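Local coordinates for protein tyrocidine synthase 2 (Brevibacillus parabrevis, PDB 6TA8) that belongs to the condensation-domain family, whose members fold into two similar lobes set against each other in a V, at residues N121-I126 against S403-G408; D131-S136 against A148-K153; K210-D215 against Y360-T365; V418-I423 against R440-E445. All blocks are in the same frame, centred on the assembly; numbering follows the deposited sequence.

Contact 1: N121-I126 against S403-G408; sequences NSEARI and SPLGTG
Leu405 reaches across to helix 122-134 and divides its two methyls between two helix side chains a turn apart, Ile126 and Glu123. The tight half is at Ile126. Its CD1 lies 3.6 Å from Leu405 CD1, its branch methyl CG2 flanks that same carbon, and the two side chains cross at about a right angle. Ile126 is buried, since Phe150, Thr152, His157 and Leu116 also touch it, and His157 meets Leu405 as well.

The loop 403-408 follows strand 401-402, an edge strand of a mixed sheet whose other strands are 110-115, 145-152, 155-163 and 56-63. The late part of the chain therefore comes back here to the first lobe, a crossing known in condensation domains. Ser403 shapes the start of the loop through an ST turn, its OG accepting from Leu405 N at 3.2 Å while also bonding His157.

The looser half faces solvent. Glu123, with CG anti to the backbone N (chi1 -159°), runs out past Leu405. Its CG comes to 3.8 Å from Leu405 CD2 and its OE2 to 3.7 Å from that methyl, contacts of packing alone. At the exposed helix start Asn121 is the N-cap, OD1 accepting from Ala124 N, which sits well above the carbonyl plane.

Contact 2: D131-S136 against A148-K153; sequences DQIQSS and ALFATK
Ile133 lays its terminal CD1 over the methyl of Ala148, CD1 to CB 3.6 Å, and this is the closest approach between 131-136 and 148-153. Its CG1 stands anti to the carbonyl carbon (chi1 -61°) and the chain is extended beyond it, which carries CD1 off the helix and down to the sheet. The same methyl also approaches Phe150, 4.3 Å from CD1 to CZ, meeting the ring obliquely. Ala148 and Phe150 alternate along the strand with Leu149 between them, so both turn to the helix while Leu149 turns to the other side.

All three touching residues are buried, and the contact is wholly apolar. Tyr112 and Tyr114 of the neighbouring strand widen the patch under Ile133, the ring of Phe150 lying nearly parallel to that of Tyr114. Farther back along the helix, Leu129 and Ser130 pack against Phe150. Where the helix runs out, Gln134 gives its NE2 to Thr407 O and its backbone O takes a bond from Asn56 ND2. Strand 110-115, helix 122-134 and strand 145-152 together form a beta-alpha-beta crossover, its two strands parallel neighbours and its helix packed across them on one face of the sheet.

Contact 3: K210-D215 against Y360-T365; sequences KYADSD and YEILRT
Ile362 points from the short, weakly bonded helix 359-365 straight at the last turn of helix 201-212, its CA lying 6.2 Å from the CA of Ala212. At CB the side chain forks. The branch methyl CG2, anti to the backbone N, packs against Ala212, 3.6 Å from its CB, and also lies 3.9 Å from Ala212 CA. The methyl thus sits against both carbons, and the short side chain of Ala212 is consistent with this close approach of the two helices. The other branch, CG1, stands beside the backbone N (chi1 -58°) and leads on to CD1. The extended chain carries CD1 to the rim of the Tyr211 ring, 4.3 Å from CE2 and near the ring plane, a looser touch than that of CG2.

Behind this patch, Ser214 turns back on the helix end and donates from OG to Tyr211 O at 2.7 Å, tilted from the carbonyl plane. Away from the interface, Arg364 NH1 makes a salt bridge with the syn side of Glu361 OE1; NH1 is tilted out of the carboxylate plane, while OE1 lies in the guanidinium plane.

The contact joins the C-terminal end of helix 201-212 to helix 359-365. Pro39 of helix 39-46 adds to the cover of Ile362, Leu366 packs on Ala212, and Asp213 bonds Thr368 just beyond. Tyr360, on another side of the short helix, meets strand 325-332 through Tyr327 and Pro328.

Contact 4: V418-I423 against R440-E445; sequences VFLLDI and RLQYEE
Leu420 and Tyr443 carry the main apolar touch of this contact, crossing at about a right angle. The leucine CD2 comes in at the edge of the ring, in its plane, 3.6 Å from Tyr443 CE2. Leu420 has CG anti to its backbone N (chi1 -170°), which swings the branch over toward the tyrosine. Leu421 adds a lighter touch to the same ring carbon, its CD2 4.2 Å from Tyr443 CE2 and oblique to the ring.

Two approaches bring methyls to polar atoms. Leu420 CD2 is modelled 3.2 Å from Tyr443 OH, but chi2 of the leucine lies off the staggered values, so this close distance is less sure. Leu420 CD1 in turn passes 4.2 Å from Gln442 NE2, plain packing against an amide.

The polar link is made by one water. It donates to Leu420 O at 3.1 Å and to Gln442 OE1 at 2.7 Å, tying a backbone carbonyl to a side chain that direct bonds do not join. Tyr443 uses its hydroxyl outside this pair, in a hydrogen bond with Pro237 O, which probably helps hold the ring edge where Leu420 packs.

Leu421 and Tyr443 also share Tyr438 and Ile448 as neighbours, so the patch continues under the start of helix 445-466, where Glu444 is the N-cap. Strands 421-428 and 431-439 form an antiparallel beta hairpin in the six-stranded mixed sheet; this contact closes its open end, where the incoming strand begins and the chain leaves for the helix.

How the contacts relate
Contacts 1 and 2 are neighbours, centres about 9 Å apart. They share helix 122-134, which packs on the sheet around strand 145-152, and touch directly, for instance where Ser122 packs on Thr152. Contact 3 lies on the opposite side of the chain's centre, about 43 and 41 Å from them, between two helices. Contact 4, on the six-stranded sheet, is about 26 Å from contact 1 and 32 Å from contact 3, centre to centre. Along the chain, contacts 2 and 3 both fall within the span from 121 to 408 that contact 1 bridges, and contact 4 follows. Contact 1 thus brings late chain back to the early sheet, while contact 4 stays local to the later one.

Contact 1: N121-I126 against S403-G408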
loop_
_atom_site.group_PDB
_atom_site.type_symbol
_atom_site.label_atom_id
_atom_site.label_comp_id
_atom_site.label_asym_id
_atom_site.label_seq_id
_atom_site.Cartn_x
_atom_site.Cartn_y
_atom_site.Cartn_z
ATOM N N ASN A 121 -32.675 -4.534 -1.443
ATOM C CA ASN A 121 -31.310 -4.981 -1.688
ATOM C C ASN A 121 -30.349 -4.114 -0.885
ATOM O O ASN A 121 -30.257 -2.903 -1.113
ATOM C CB ASN A 121 -30.978 -4.920 -3.178
ATOM C CG ASN A 121 -29.670 -5.618 -3.518
ATOM O OD1 ASN A 121 -28.625 -5.330 -2.934
ATOM N ND2 ASN A 121 -29.725 -6.541 -4.471
ATOM N N SER A 122 -29.631 -4.738 0.051
ATOM C CA SER A 122 -28.646 -4.006 0.837
ATOM C C SER A 122 -27.337 -3.834 0.076
ATOM O O SER A 122 -26.734 -2.755 0.113
ATOM C CB SER A 122 -28.397 -4.723 2.166
ATOM O OG SER A 122 -29.526 -4.632 3.017
ATOM N N GLU A 123 -26.891 -4.877 -0.628
ATOM C CA GLU A 123 -25.580 -4.833 -1.270
ATOM C C GLU A 123 -25.560 -3.851 -2.435
ATOM O O GLU A 123 -24.625 -3.053 -2.569
ATOM C CB GLU A 123 -25.180 -6.233 -1.738
ATOM C CG GLU A 123 -23.685 -6.407 -1.951
ATOM C CD GLU A 123 -23.308 -7.830 -2.306
ATOM O OE1 GLU A 123 -23.991 -8.432 -3.163
ATOM O OE2 GLU A 123 -22.331 -8.349 -1.728
ATOM N N ALA A 124 -26.580 -3.897 -3.296
ATOM C CA ALA A 124 -26.608 -2.999 -4.446
ATOM C C ALA A 124 -26.788 -1.548 -4.023
ATOM O O ALA A 124 -26.303 -0.639 -4.708
ATOM C CB ALA A 124 -27.716 -3.411 -5.414
ATOM N N ARG A 125 -27.477 -1.309 -2.906
ATOM C CA ARG A 125 -27.672 0.055 -2.429
ATOM C C ARG A 125 -26.450 0.562 -1.670
ATOM O O ARG A 125 -26.099 1.742 -1.774
ATOM C CB ARG A 125 -28.920 0.124 -1.547
ATOM C CG ARG A 125 -29.206 1.497 -0.959
ATOM C CD ARG A 125 -29.316 2.559 -2.040
ATOM N NE ARG A 125 -29.762 3.839 -1.497
ATOM C CZ ARG A 125 -29.768 4.978 -2.180
ATOM N NH1 ARG A 125 -29.351 5.002 -3.438
ATOM N NH2 ARG A 125 -30.193 6.096 -1.605
ATOM N N ILE A 126 -25.790 -0.313 -0.908
ATOM C CA ILE A 126 -24.596 0.101 -0.177
ATOM C C ILE A 126 -23.440 0.345 -1.139
ATOM O O ILE A 126 -22.711 1.337 -1.014
ATOM C CB ILE A 126 -24.240 -0.943 0.897
ATOM C CG1 ILE A 126 -25.155 -0.780 2.112
ATOM C CG2 ILE A 126 -22.780 -0.823 1.310
ATOM C CD1 ILE A 126 -25.052 -1.903 3.116
ATOM N N SER A 403 -16.580 -6.431 7.263
ATOM C CA SER A 403 -17.802 -6.755 6.547
ATOM C C SER A 403 -17.483 -7.464 5.232
ATOM O O SER A 403 -16.476 -7.169 4.584
ATOM C CB SER A 403 -18.609 -5.490 6.270
ATOM O OG SER A 403 -19.669 -5.747 5.365
ATOM N N PRO A 404 -18.332 -8.409 4.817
ATOM C CA PRO A 404 -18.111 -9.089 3.531
ATOM C C PRO A 404 -18.333 -8.199 2.320
ATOM O O PRO A 404 -17.996 -8.613 1.202
ATOM C CB PRO A 404 -19.131 -10.239 3.559
ATOM C CG PRO A 404 -19.583 -10.344 4.992
ATOM C CD PRO A 404 -19.479 -8.967 5.551
ATOM N N LEU A 405 -18.879 -7.000 2.500
ATOM C CA LEU A 405 -19.168 -6.117 1.383
ATOM C C LEU A 405 -17.896 -5.445 0.877
ATOM O O LEU A 405 -16.885 -5.346 1.579
ATOM C CB LEU A 405 -20.188 -5.054 1.786
ATOM C CG LEU A 405 -21.485 -5.564 2.413
ATOM C CD1 LEU A 405 -22.436 -4.408 2.670
ATOM C CD2 LEU A 405 -22.134 -6.612 1.522
ATOM N N GLY A 406 -17.961 -4.972 -0.367
ATOM C CA GLY A 406 -16.854 -4.250 -0.950
ATOM C C GLY A 406 -16.816 -2.799 -0.509
ATOM O O GLY A 406 -17.741 -2.276 0.111
ATOM N N THR A 407 -15.709 -2.141 -0.843
ATOM C CA THR A 407 -15.499 -0.744 -0.493
ATOM C C THR A 407 -15.896 0.219 -1.603
ATOM O O THR A 407 -15.884 1.434 -1.378
ATOM C CB THR A 407 -14.028 -0.505 -0.132
ATOM O OG1 THR A 407 -13.225 -0.604 -1.315
ATOM C CG2 THR A 407 -13.554 -1.535 0.880
ATOM N N GLY A 408 -16.250 -0.285 -2.781
ATOM C CA GLY A 408 -16.487 0.558 -3.931
ATOM C C GLY A 408 -15.211 0.833 -4.707
ATOM O O GLY A 408 -14.097 0.518 -4.281
#

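Contact 2: D131-S136 against A148-K153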
loop_
_atom_site.group_PDB
_atom_site.type_symbol
_atom_site.label_atom_id
_atom_site.label_comp_id
_atom_site.label_asym_id
_atom_site.label_seq_id
_atom_site.Cartn_x
_atom_site.Cartn_y
_atom_site.Cartn_z
ATOM N N ASP A 131 -19.615 4.134 -3.699
ATOM C CA ASP A 131 -18.858 4.716 -4.804
ATOM C C ASP A 131 -18.997 6.234 -4.838
ATOM O O ASP A 131 -18.030 6.946 -5.133
ATOM C CB ASP A 131 -19.314 4.106 -6.130
ATOM C CG ASP A 131 -18.565 2.833 -6.474
ATOM O OD1 ASP A 131 -17.350 2.769 -6.200
ATOM O OD2 ASP A 131 -19.191 1.899 -7.017
ATOM N N GLN A 132 -20.194 6.747 -4.541
ATOM C CA GLN A 132 -20.390 8.193 -4.526
ATOM C C GLN A 132 -19.570 8.850 -3.423
ATOM O O GLN A 132 -19.052 9.958 -3.601
ATOM C CB GLN A 132 -21.874 8.521 -4.359
ATOM C CG GLN A 132 -22.769 7.863 -5.393
ATOM C CD GLN A 132 -24.236 8.173 -5.175
ATOM O OE1 GLN A 132 -24.585 9.146 -4.505
ATOM N NE2 GLN A 132 -25.105 7.345 -5.740
ATOM N N ILE A 133 -19.442 8.181 -2.275
ATOM C CA ILE A 133 -18.626 8.717 -1.192
ATOM C C ILE A 133 -17.144 8.596 -1.527
ATOM O O ILE A 133 -16.335 9.438 -1.113
ATOM C CB ILE A 133 -18.984 8.008 0.129
ATOM C CG1 ILE A 133 -20.458 8.246 0.466
ATOM C CG2 ILE A 133 -18.093 8.486 1.267
ATOM C CD1 ILE A 133 -20.979 7.395 1.597
ATOM N N GLN A 134 -16.765 7.572 -2.295
ATOM C CA GLN A 134 -15.367 7.407 -2.678
ATOM C C GLN A 134 -14.898 8.520 -3.607
ATOM O O GLN A 134 -13.707 8.856 -3.614
ATOM C CB GLN A 134 -15.162 6.051 -3.352
ATOM C CG GLN A 134 -15.367 4.858 -2.442
ATOM C CD GLN A 134 -14.106 4.465 -1.705
ATOM O OE1 GLN A 134 -13.043 5.047 -1.914
ATOM N NE2 GLN A 134 -14.217 3.466 -0.840
ATOM N N SER A 135 -15.805 9.099 -4.390
ATOM C CA SER A 135 -15.451 10.071 -5.415
ATOM C C SER A 135 -15.737 11.508 -4.999
ATOM O O SER A 135 -15.677 12.408 -5.843
ATOM C CB SER A 135 -16.191 9.754 -6.716
ATOM O OG SER A 135 -17.588 9.946 -6.569
ATOM N N SER A 136 -16.037 11.748 -3.725
ATOM C CA SER A 136 -16.413 13.070 -3.239
ATOM C C SER A 136 -15.405 13.596 -2.223
ATOM O O SER A 136 -15.768 14.251 -1.244
ATOM C CB SER A 136 -17.816 13.047 -2.639
ATOM O OG SER A 136 -17.892 12.143 -1.550
ATOM N N ALA A 148 -18.808 6.484 6.699
ATOM C CA ALA A 148 -20.180 6.196 6.303
ATOM C C ALA A 148 -20.705 5.022 7.114
ATOM O O ALA A 148 -20.052 3.977 7.193
ATOM C CB ALA A 148 -20.273 5.889 4.807
ATOM N N LEU A 149 -21.881 5.197 7.708
ATOM C CA LEU A 149 -22.527 4.167 8.511
ATOM C C LEU A 149 -23.780 3.695 7.786
ATOM O O LEU A 149 -24.684 4.493 7.517
ATOM C CB LEU A 149 -22.874 4.697 9.903
ATOM C CG LEU A 149 -23.675 3.760 10.810
ATOM C CD1 LEU A 149 -22.920 2.460 11.047
ATOM C CD2 LEU A 149 -23.999 4.444 12.129
ATOM N N PHE A 150 -23.828 2.403 7.468
ATOM C CA PHE A 150 -24.962 1.791 6.783
ATOM C C PHE A 150 -25.646 0.834 7.751
ATOM O O PHE A 150 -25.118 -0.244 8.043
ATOM C CB PHE A 150 -24.512 1.063 5.518
ATOM C CG PHE A 150 -23.749 1.930 4.556
ATOM C CD1 PHE A 150 -24.414 2.691 3.609
ATOM C CD2 PHE A 150 -22.364 1.977 4.596
ATOM C CE1 PHE A 150 -23.714 3.487 2.723
ATOM C CE2 PHE A 150 -21.659 2.771 3.711
ATOM C CZ PHE A 150 -22.334 3.526 2.775
ATOM N N ALA A 151 -26.816 1.228 8.244
ATOM C CA ALA A 151 -27.578 0.414 9.184
ATOM C C ALA A 151 -28.595 -0.425 8.420
ATOM O O ALA A 151 -29.489 0.119 7.765
ATOM C CB ALA A 151 -28.277 1.296 10.218
ATOM N N THR A 152 -28.457 -1.743 8.505
ATOM C CA THR A 152 -29.378 -2.682 7.880
ATOM C C THR A 152 -30.028 -3.550 8.953
ATOM O O THR A 152 -29.798 -3.375 10.152
ATOM C CB THR A 152 -28.661 -3.549 6.839
ATOM O OG1 THR A 152 -27.543 -4.207 7.447
ATOM C CG2 THR A 152 -28.175 -2.695 5.677
ATOM N N LYS A 153 -30.853 -4.500 8.508
ATOM C CA LYS A 153 -31.554 -5.369 9.443
ATOM C C LYS A 153 -30.641 -6.424 10.054
ATOM O O LYS A 153 -30.999 -7.014 11.078
ATOM C CB LYS A 153 -32.737 -6.044 8.747
ATOM C CG LYS A 153 -32.363 -6.792 7.477
ATOM C CD LYS A 153 -33.598 -7.269 6.729
ATOM C CE LYS A 153 -33.222 -7.963 5.429
ATOM N NZ LYS A 153 -34.426 -8.376 4.658
#

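Contact 3: K210-D215 against Y360-T365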
loop_
_atom_site.group_PDB
_atom_site.type_symbol
_atom_site.label_atom_id
_atom_site.label_comp_id
_atom_site.label_asym_id
_atom_site.label_seq_id
_atom_site.Cartn_x
_atom_site.Cartn_y
_atom_site.Cartn_z
ATOM N N LYS A 210 16.987 16.235 5.274
ATOM C CA LYS A 210 18.336 16.220 5.830
ATOM C C LYS A 210 19.042 14.908 5.517
ATOM O O LYS A 210 20.217 14.904 5.130
ATOM C CB LYS A 210 18.285 16.456 7.339
ATOM C CG LYS A 210 17.767 17.828 7.740
ATOM C CD LYS A 210 17.618 17.937 9.248
ATOM C CE LYS A 210 17.149 19.322 9.660
ATOM N NZ LYS A 210 16.906 19.410 11.126
ATOM N N TYR A 211 18.341 13.783 5.677
ATOM C CA TYR A 211 18.909 12.494 5.300
ATOM C C TYR A 211 19.113 12.395 3.795
ATOM O O TYR A 211 19.982 11.644 3.336
ATOM C CB TYR A 211 18.005 11.364 5.798
ATOM C CG TYR A 211 18.438 9.981 5.368
ATOM C CD1 TYR A 211 19.491 9.333 5.999
ATOM C CD2 TYR A 211 17.786 9.320 4.335
ATOM C CE1 TYR A 211 19.887 8.067 5.610
ATOM C CE2 TYR A 211 18.174 8.055 3.939
ATOM C CZ TYR A 211 19.225 7.433 4.579
ATOM O OH TYR A 211 19.613 6.173 4.188
ATOM N N ALA A 212 18.330 13.143 3.013
ATOM C CA ALA A 212 18.510 13.145 1.566
ATOM C C ALA A 212 19.853 13.747 1.177
ATOM O O ALA A 212 20.518 13.257 0.258
ATOM C CB ALA A 212 17.368 13.909 0.896
ATOM N N ASP A 213 20.267 14.809 1.864
ATOM C CA ASP A 213 21.537 15.470 1.598
ATOM C C ASP A 213 22.657 14.967 2.497
ATOM O O ASP A 213 23.759 15.522 2.467
ATOM C CB ASP A 213 21.382 16.984 1.745
ATOM C CG ASP A 213 20.548 17.591 0.635
ATOM O OD1 ASP A 213 20.716 17.172 -0.529
ATOM O OD2 ASP A 213 19.724 18.484 0.925
ATOM N N SER A 214 22.402 13.933 3.296
ATOM C CA SER A 214 23.451 13.341 4.105
ATOM C C SER A 214 24.412 12.548 3.222
ATOM O O SER A 214 24.191 12.359 2.022
ATOM C CB SER A 214 22.852 12.440 5.186
ATOM O OG SER A 214 22.280 11.274 4.620
ATOM N N ASP A 215 25.500 12.082 3.833
ATOM C CA ASP A 215 26.519 11.330 3.117
ATOM C C ASP A 215 26.387 9.823 3.291
ATOM O O ASP A 215 27.035 9.074 2.553
ATOM C CB ASP A 215 27.916 11.785 3.556
ATOM C CG ASP A 215 28.089 13.288 3.464
ATOM O OD1 ASP A 215 29.036 13.821 4.079
ATOM O OD2 ASP A 215 27.271 13.938 2.777
ATOM N N TYR A 360 16.346 4.854 -2.851
ATOM C CA TYR A 360 16.307 4.957 -4.308
ATOM C C TYR A 360 15.597 6.230 -4.755
ATOM O O TYR A 360 16.202 7.105 -5.386
ATOM C CB TYR A 360 15.627 3.725 -4.912
ATOM C CG TYR A 360 15.647 3.723 -6.425
ATOM C CD1 TYR A 360 16.765 3.286 -7.120
ATOM C CD2 TYR A 360 14.553 4.169 -7.158
ATOM C CE1 TYR A 360 16.795 3.286 -8.501
ATOM C CE2 TYR A 360 14.574 4.173 -8.542
ATOM C CZ TYR A 360 15.699 3.729 -9.207
ATOM O OH TYR A 360 15.731 3.729 -10.583
ATOM N N GLU A 361 14.304 6.348 -4.443
ATOM C CA GLU A 361 13.534 7.498 -4.898
ATOM C C GLU A 361 13.852 8.766 -4.119
ATOM O O GLU A 361 13.526 9.862 -4.589
ATOM C CB GLU A 361 12.037 7.199 -4.821
ATOM C CG GLU A 361 11.535 6.330 -5.963
ATOM C CD GLU A 361 10.920 7.140 -7.085
ATOM O OE1 GLU A 361 10.329 8.204 -6.801
ATOM O OE2 GLU A 361 11.042 6.725 -8.256
ATOM N N ILE A 362 14.486 8.650 -2.949
ATOM C CA ILE A 362 15.001 9.838 -2.276
ATOM C C ILE A 362 16.106 10.471 -3.107
ATOM O O ILE A 362 16.255 11.699 -3.131
ATOM C CB ILE A 362 15.490 9.487 -0.857
ATOM C CG1 ILE A 362 14.362 8.868 -0.034
ATOM C CG2 ILE A 362 16.025 10.717 -0.148
ATOM C CD1 ILE A 362 14.763 8.541 1.389
ATOM N N LEU A 363 16.884 9.650 -3.815
ATOM C CA LEU A 363 17.991 10.159 -4.614
ATOM C C LEU A 363 17.528 10.864 -5.883
ATOM O O LEU A 363 18.274 11.686 -6.425
ATOM C CB LEU A 363 18.945 9.017 -4.976
ATOM C CG LEU A 363 19.902 8.539 -3.881
ATOM C CD1 LEU A 363 20.522 7.198 -4.251
ATOM C CD2 LEU A 363 20.982 9.576 -3.614
ATOM N N ARG A 364 16.322 10.568 -6.371
ATOM C CA ARG A 364 15.826 11.179 -7.598
ATOM C C ARG A 364 14.792 12.271 -7.358
ATOM O O ARG A 364 14.405 12.951 -8.313
ATOM C CB ARG A 364 15.222 10.113 -8.523
ATOM C CG ARG A 364 14.046 9.363 -7.933
ATOM C CD ARG A 364 13.339 8.525 -8.986
ATOM N NE ARG A 364 12.713 9.347 -10.017
ATOM C CZ ARG A 364 11.462 9.795 -9.956
ATOM N NH1 ARG A 364 10.701 9.510 -8.910
ATOM N NH2 ARG A 364 10.974 10.535 -10.943
ATOM N N THR A 365 14.341 12.460 -6.121
ATOM C CA THR A 365 13.310 13.446 -5.824
ATOM C C THR A 365 13.715 14.479 -4.785
ATOM O O THR A 365 13.170 15.584 -4.799
ATOM C CB THR A 365 12.024 12.752 -5.346
ATOM O OG1 THR A 365 12.347 11.775 -4.349
ATOM C CG2 THR A 365 11.319 12.071 -6.508
#

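Contact 4: V418-I423 against R440-E445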
loop_
_atom_site.group_PDB
_atom_site.type_symbol
_atom_site.label_atom_id
_atom_site.label_comp_id
_atom_site.label_asym_id
_atom_site.label_seq_id
_atom_site.Cartn_x
_atom_site.Cartn_y
_atom_site.Cartn_z
ATOM N N VAL A 418 -0.608 2.926 -14.008
ATOM C CA VAL A 418 0.824 3.188 -13.997
ATOM C C VAL A 418 1.628 1.933 -14.311
ATOM O O VAL A 418 2.603 1.989 -15.061
ATOM C CB VAL A 418 1.243 3.793 -12.639
ATOM C CG1 VAL A 418 2.753 3.980 -12.578
ATOM C CG2 VAL A 418 0.526 5.115 -12.406
ATOM N N PHE A 419 1.225 0.793 -13.760
ATOM C CA PHE A 419 1.941 -0.462 -13.930
ATOM C C PHE A 419 1.141 -1.412 -14.808
ATOM O O PHE A 419 -0.094 -1.437 -14.753
ATOM C CB PHE A 419 2.229 -1.112 -12.576
ATOM C CG PHE A 419 3.173 -0.322 -11.721
ATOM C CD1 PHE A 419 4.532 -0.320 -11.990
ATOM C CD2 PHE A 419 2.704 0.428 -10.654
ATOM C CE1 PHE A 419 5.405 0.409 -11.209
ATOM C CE2 PHE A 419 3.573 1.159 -9.869
ATOM C CZ PHE A 419 4.926 1.150 -10.146
ATOM N N LEU A 420 1.856 -2.193 -15.619
ATOM C CA LEU A 420 1.201 -3.164 -16.486
ATOM C C LEU A 420 0.537 -4.276 -15.685
ATOM O O LEU A 420 -0.498 -4.807 -16.102
ATOM C CB LEU A 420 2.218 -3.745 -17.469
ATOM C CG LEU A 420 1.688 -4.610 -18.610
ATOM C CD1 LEU A 420 2.178 -4.068 -19.939
ATOM C CD2 LEU A 420 2.133 -6.047 -18.419
ATOM N N LEU A 421 1.111 -4.638 -14.539
ATOM C CA LEU A 421 0.555 -5.667 -13.671
ATOM C C LEU A 421 0.787 -5.272 -12.222
ATOM O O LEU A 421 1.921 -4.978 -11.834
ATOM C CB LEU A 421 1.189 -7.036 -13.947
ATOM C CG LEU A 421 0.906 -7.706 -15.292
ATOM C CD1 LEU A 421 1.734 -8.974 -15.433
ATOM C CD2 LEU A 421 -0.578 -8.007 -15.450
ATOM N N ASP A 422 -0.281 -5.264 -11.430
ATOM C CA ASP A 422 -0.198 -5.017 -9.996
ATOM C C ASP A 422 -0.462 -6.325 -9.264
ATOM O O ASP A 422 -1.565 -6.874 -9.346
ATOM C CB ASP A 422 -1.194 -3.946 -9.555
ATOM C CG ASP A 422 -1.247 -3.788 -8.046
ATOM O OD1 ASP A 422 -2.235 -3.218 -7.539
ATOM O OD2 ASP A 422 -0.296 -4.235 -7.366
ATOM N N ILE A 423 0.546 -6.816 -8.553
ATOM C CA ILE A 423 0.470 -8.085 -7.841
ATOM C C ILE A 423 0.539 -7.787 -6.350
ATOM O O ILE A 423 1.565 -7.312 -5.847
ATOM C CB ILE A 423 1.585 -9.048 -8.270
ATOM C CG1 ILE A 423 1.499 -9.314 -9.775
ATOM C CG2 ILE A 423 1.498 -10.347 -7.487
ATOM C CD1 ILE A 423 2.577 -10.236 -10.294
ATOM N N ARG A 440 -8.158 -5.113 -19.184
ATOM C CA ARG A 440 -8.736 -6.057 -20.132
ATOM C C ARG A 440 -8.434 -5.687 -21.577
ATOM O O ARG A 440 -8.596 -6.530 -22.466
ATOM C CB ARG A 440 -10.249 -6.162 -19.920
ATOM C CG ARG A 440 -11.002 -4.860 -20.118
ATOM C CD ARG A 440 -12.495 -5.061 -19.911
ATOM N NE ARG A 440 -13.004 -6.172 -20.711
ATOM C CZ ARG A 440 -13.486 -6.045 -21.944
ATOM N NH1 ARG A 440 -13.531 -4.852 -22.522
ATOM N NH2 ARG A 440 -13.925 -7.110 -22.600
ATOM N N LEU A 441 -8.001 -4.453 -21.833
ATOM C CA LEU A 441 -7.614 -4.047 -23.178
ATOM C C LEU A 441 -6.201 -4.481 -23.539
ATOM O O LEU A 441 -5.776 -4.266 -24.680
ATOM C CB LEU A 441 -7.744 -2.530 -23.332
ATOM C CG LEU A 441 -8.949 -1.844 -22.683
ATOM C CD1 LEU A 441 -8.970 -0.373 -23.063
ATOM C CD2 LEU A 441 -10.257 -2.517 -23.075
ATOM N N GLN A 442 -5.470 -5.083 -22.606
ATOM C CA GLN A 442 -4.133 -5.596 -22.863
ATOM C C GLN A 442 -4.013 -7.100 -22.686
ATOM O O GLN A 442 -3.179 -7.719 -23.352
ATOM C CB GLN A 442 -3.110 -4.912 -21.944
ATOM C CG GLN A 442 -2.781 -3.486 -22.335
ATOM C CD GLN A 442 -1.946 -2.775 -21.292
ATOM O OE1 GLN A 442 -2.138 -2.965 -20.090
ATOM N NE2 GLN A 442 -1.012 -1.949 -21.746
ATOM N N TYR A 443 -4.820 -7.702 -21.815
ATOM C CA TYR A 443 -4.758 -9.130 -21.548
ATOM C C TYR A 443 -6.156 -9.713 -21.501
ATOM O O TYR A 443 -7.088 -9.076 -21.003
ATOM C CB TYR A 443 -4.070 -9.432 -20.219
ATOM C CG TYR A 443 -2.597 -9.197 -20.251
ATOM C CD1 TYR A 443 -1.746 -10.098 -20.874
ATOM C CD2 TYR A 443 -2.052 -8.070 -19.662
ATOM C CE1 TYR A 443 -0.392 -9.879 -20.904
ATOM C CE2 TYR A 443 -0.705 -7.845 -19.687
ATOM C CZ TYR A 443 0.120 -8.749 -20.308
ATOM O OH TYR A 443 1.462 -8.506 -20.329
ATOM N N GLU A 444 -6.289 -10.929 -22.010
ATOM C CA GLU A 444 -7.477 -11.727 -21.771
ATOM C C GLU A 444 -7.302 -12.493 -20.467
ATOM O O GLU A 444 -6.184 -12.853 -20.086
ATOM C CB GLU A 444 -7.731 -12.688 -22.934
ATOM C CG GLU A 444 -8.074 -11.983 -24.238
ATOM C CD GLU A 444 -8.175 -12.933 -25.415
ATOM O OE1 GLU A 444 -7.333 -13.850 -25.515
ATOM O OE2 GLU A 444 -9.095 -12.760 -26.243
ATOM N N GLU A 445 -8.420 -12.728 -19.777
ATOM C CA GLU A 445 -8.371 -13.371 -18.467
ATOM C C GLU A 445 -7.688 -14.732 -18.510
ATOM O O GLU A 445 -7.208 -15.207 -17.475
ATOM C CB GLU A 445 -9.782 -13.519 -17.898
ATOM C CG GLU A 445 -9.824 -13.649 -16.385
ATOM C CD GLU A 445 -11.141 -14.204 -15.881
ATOM O OE1 GLU A 445 -11.371 -15.422 -16.031
ATOM O OE2 GLU A 445 -11.945 -13.421 -15.331
HETATM O O HOH W 1 -2.950 -4.446 -18.027
#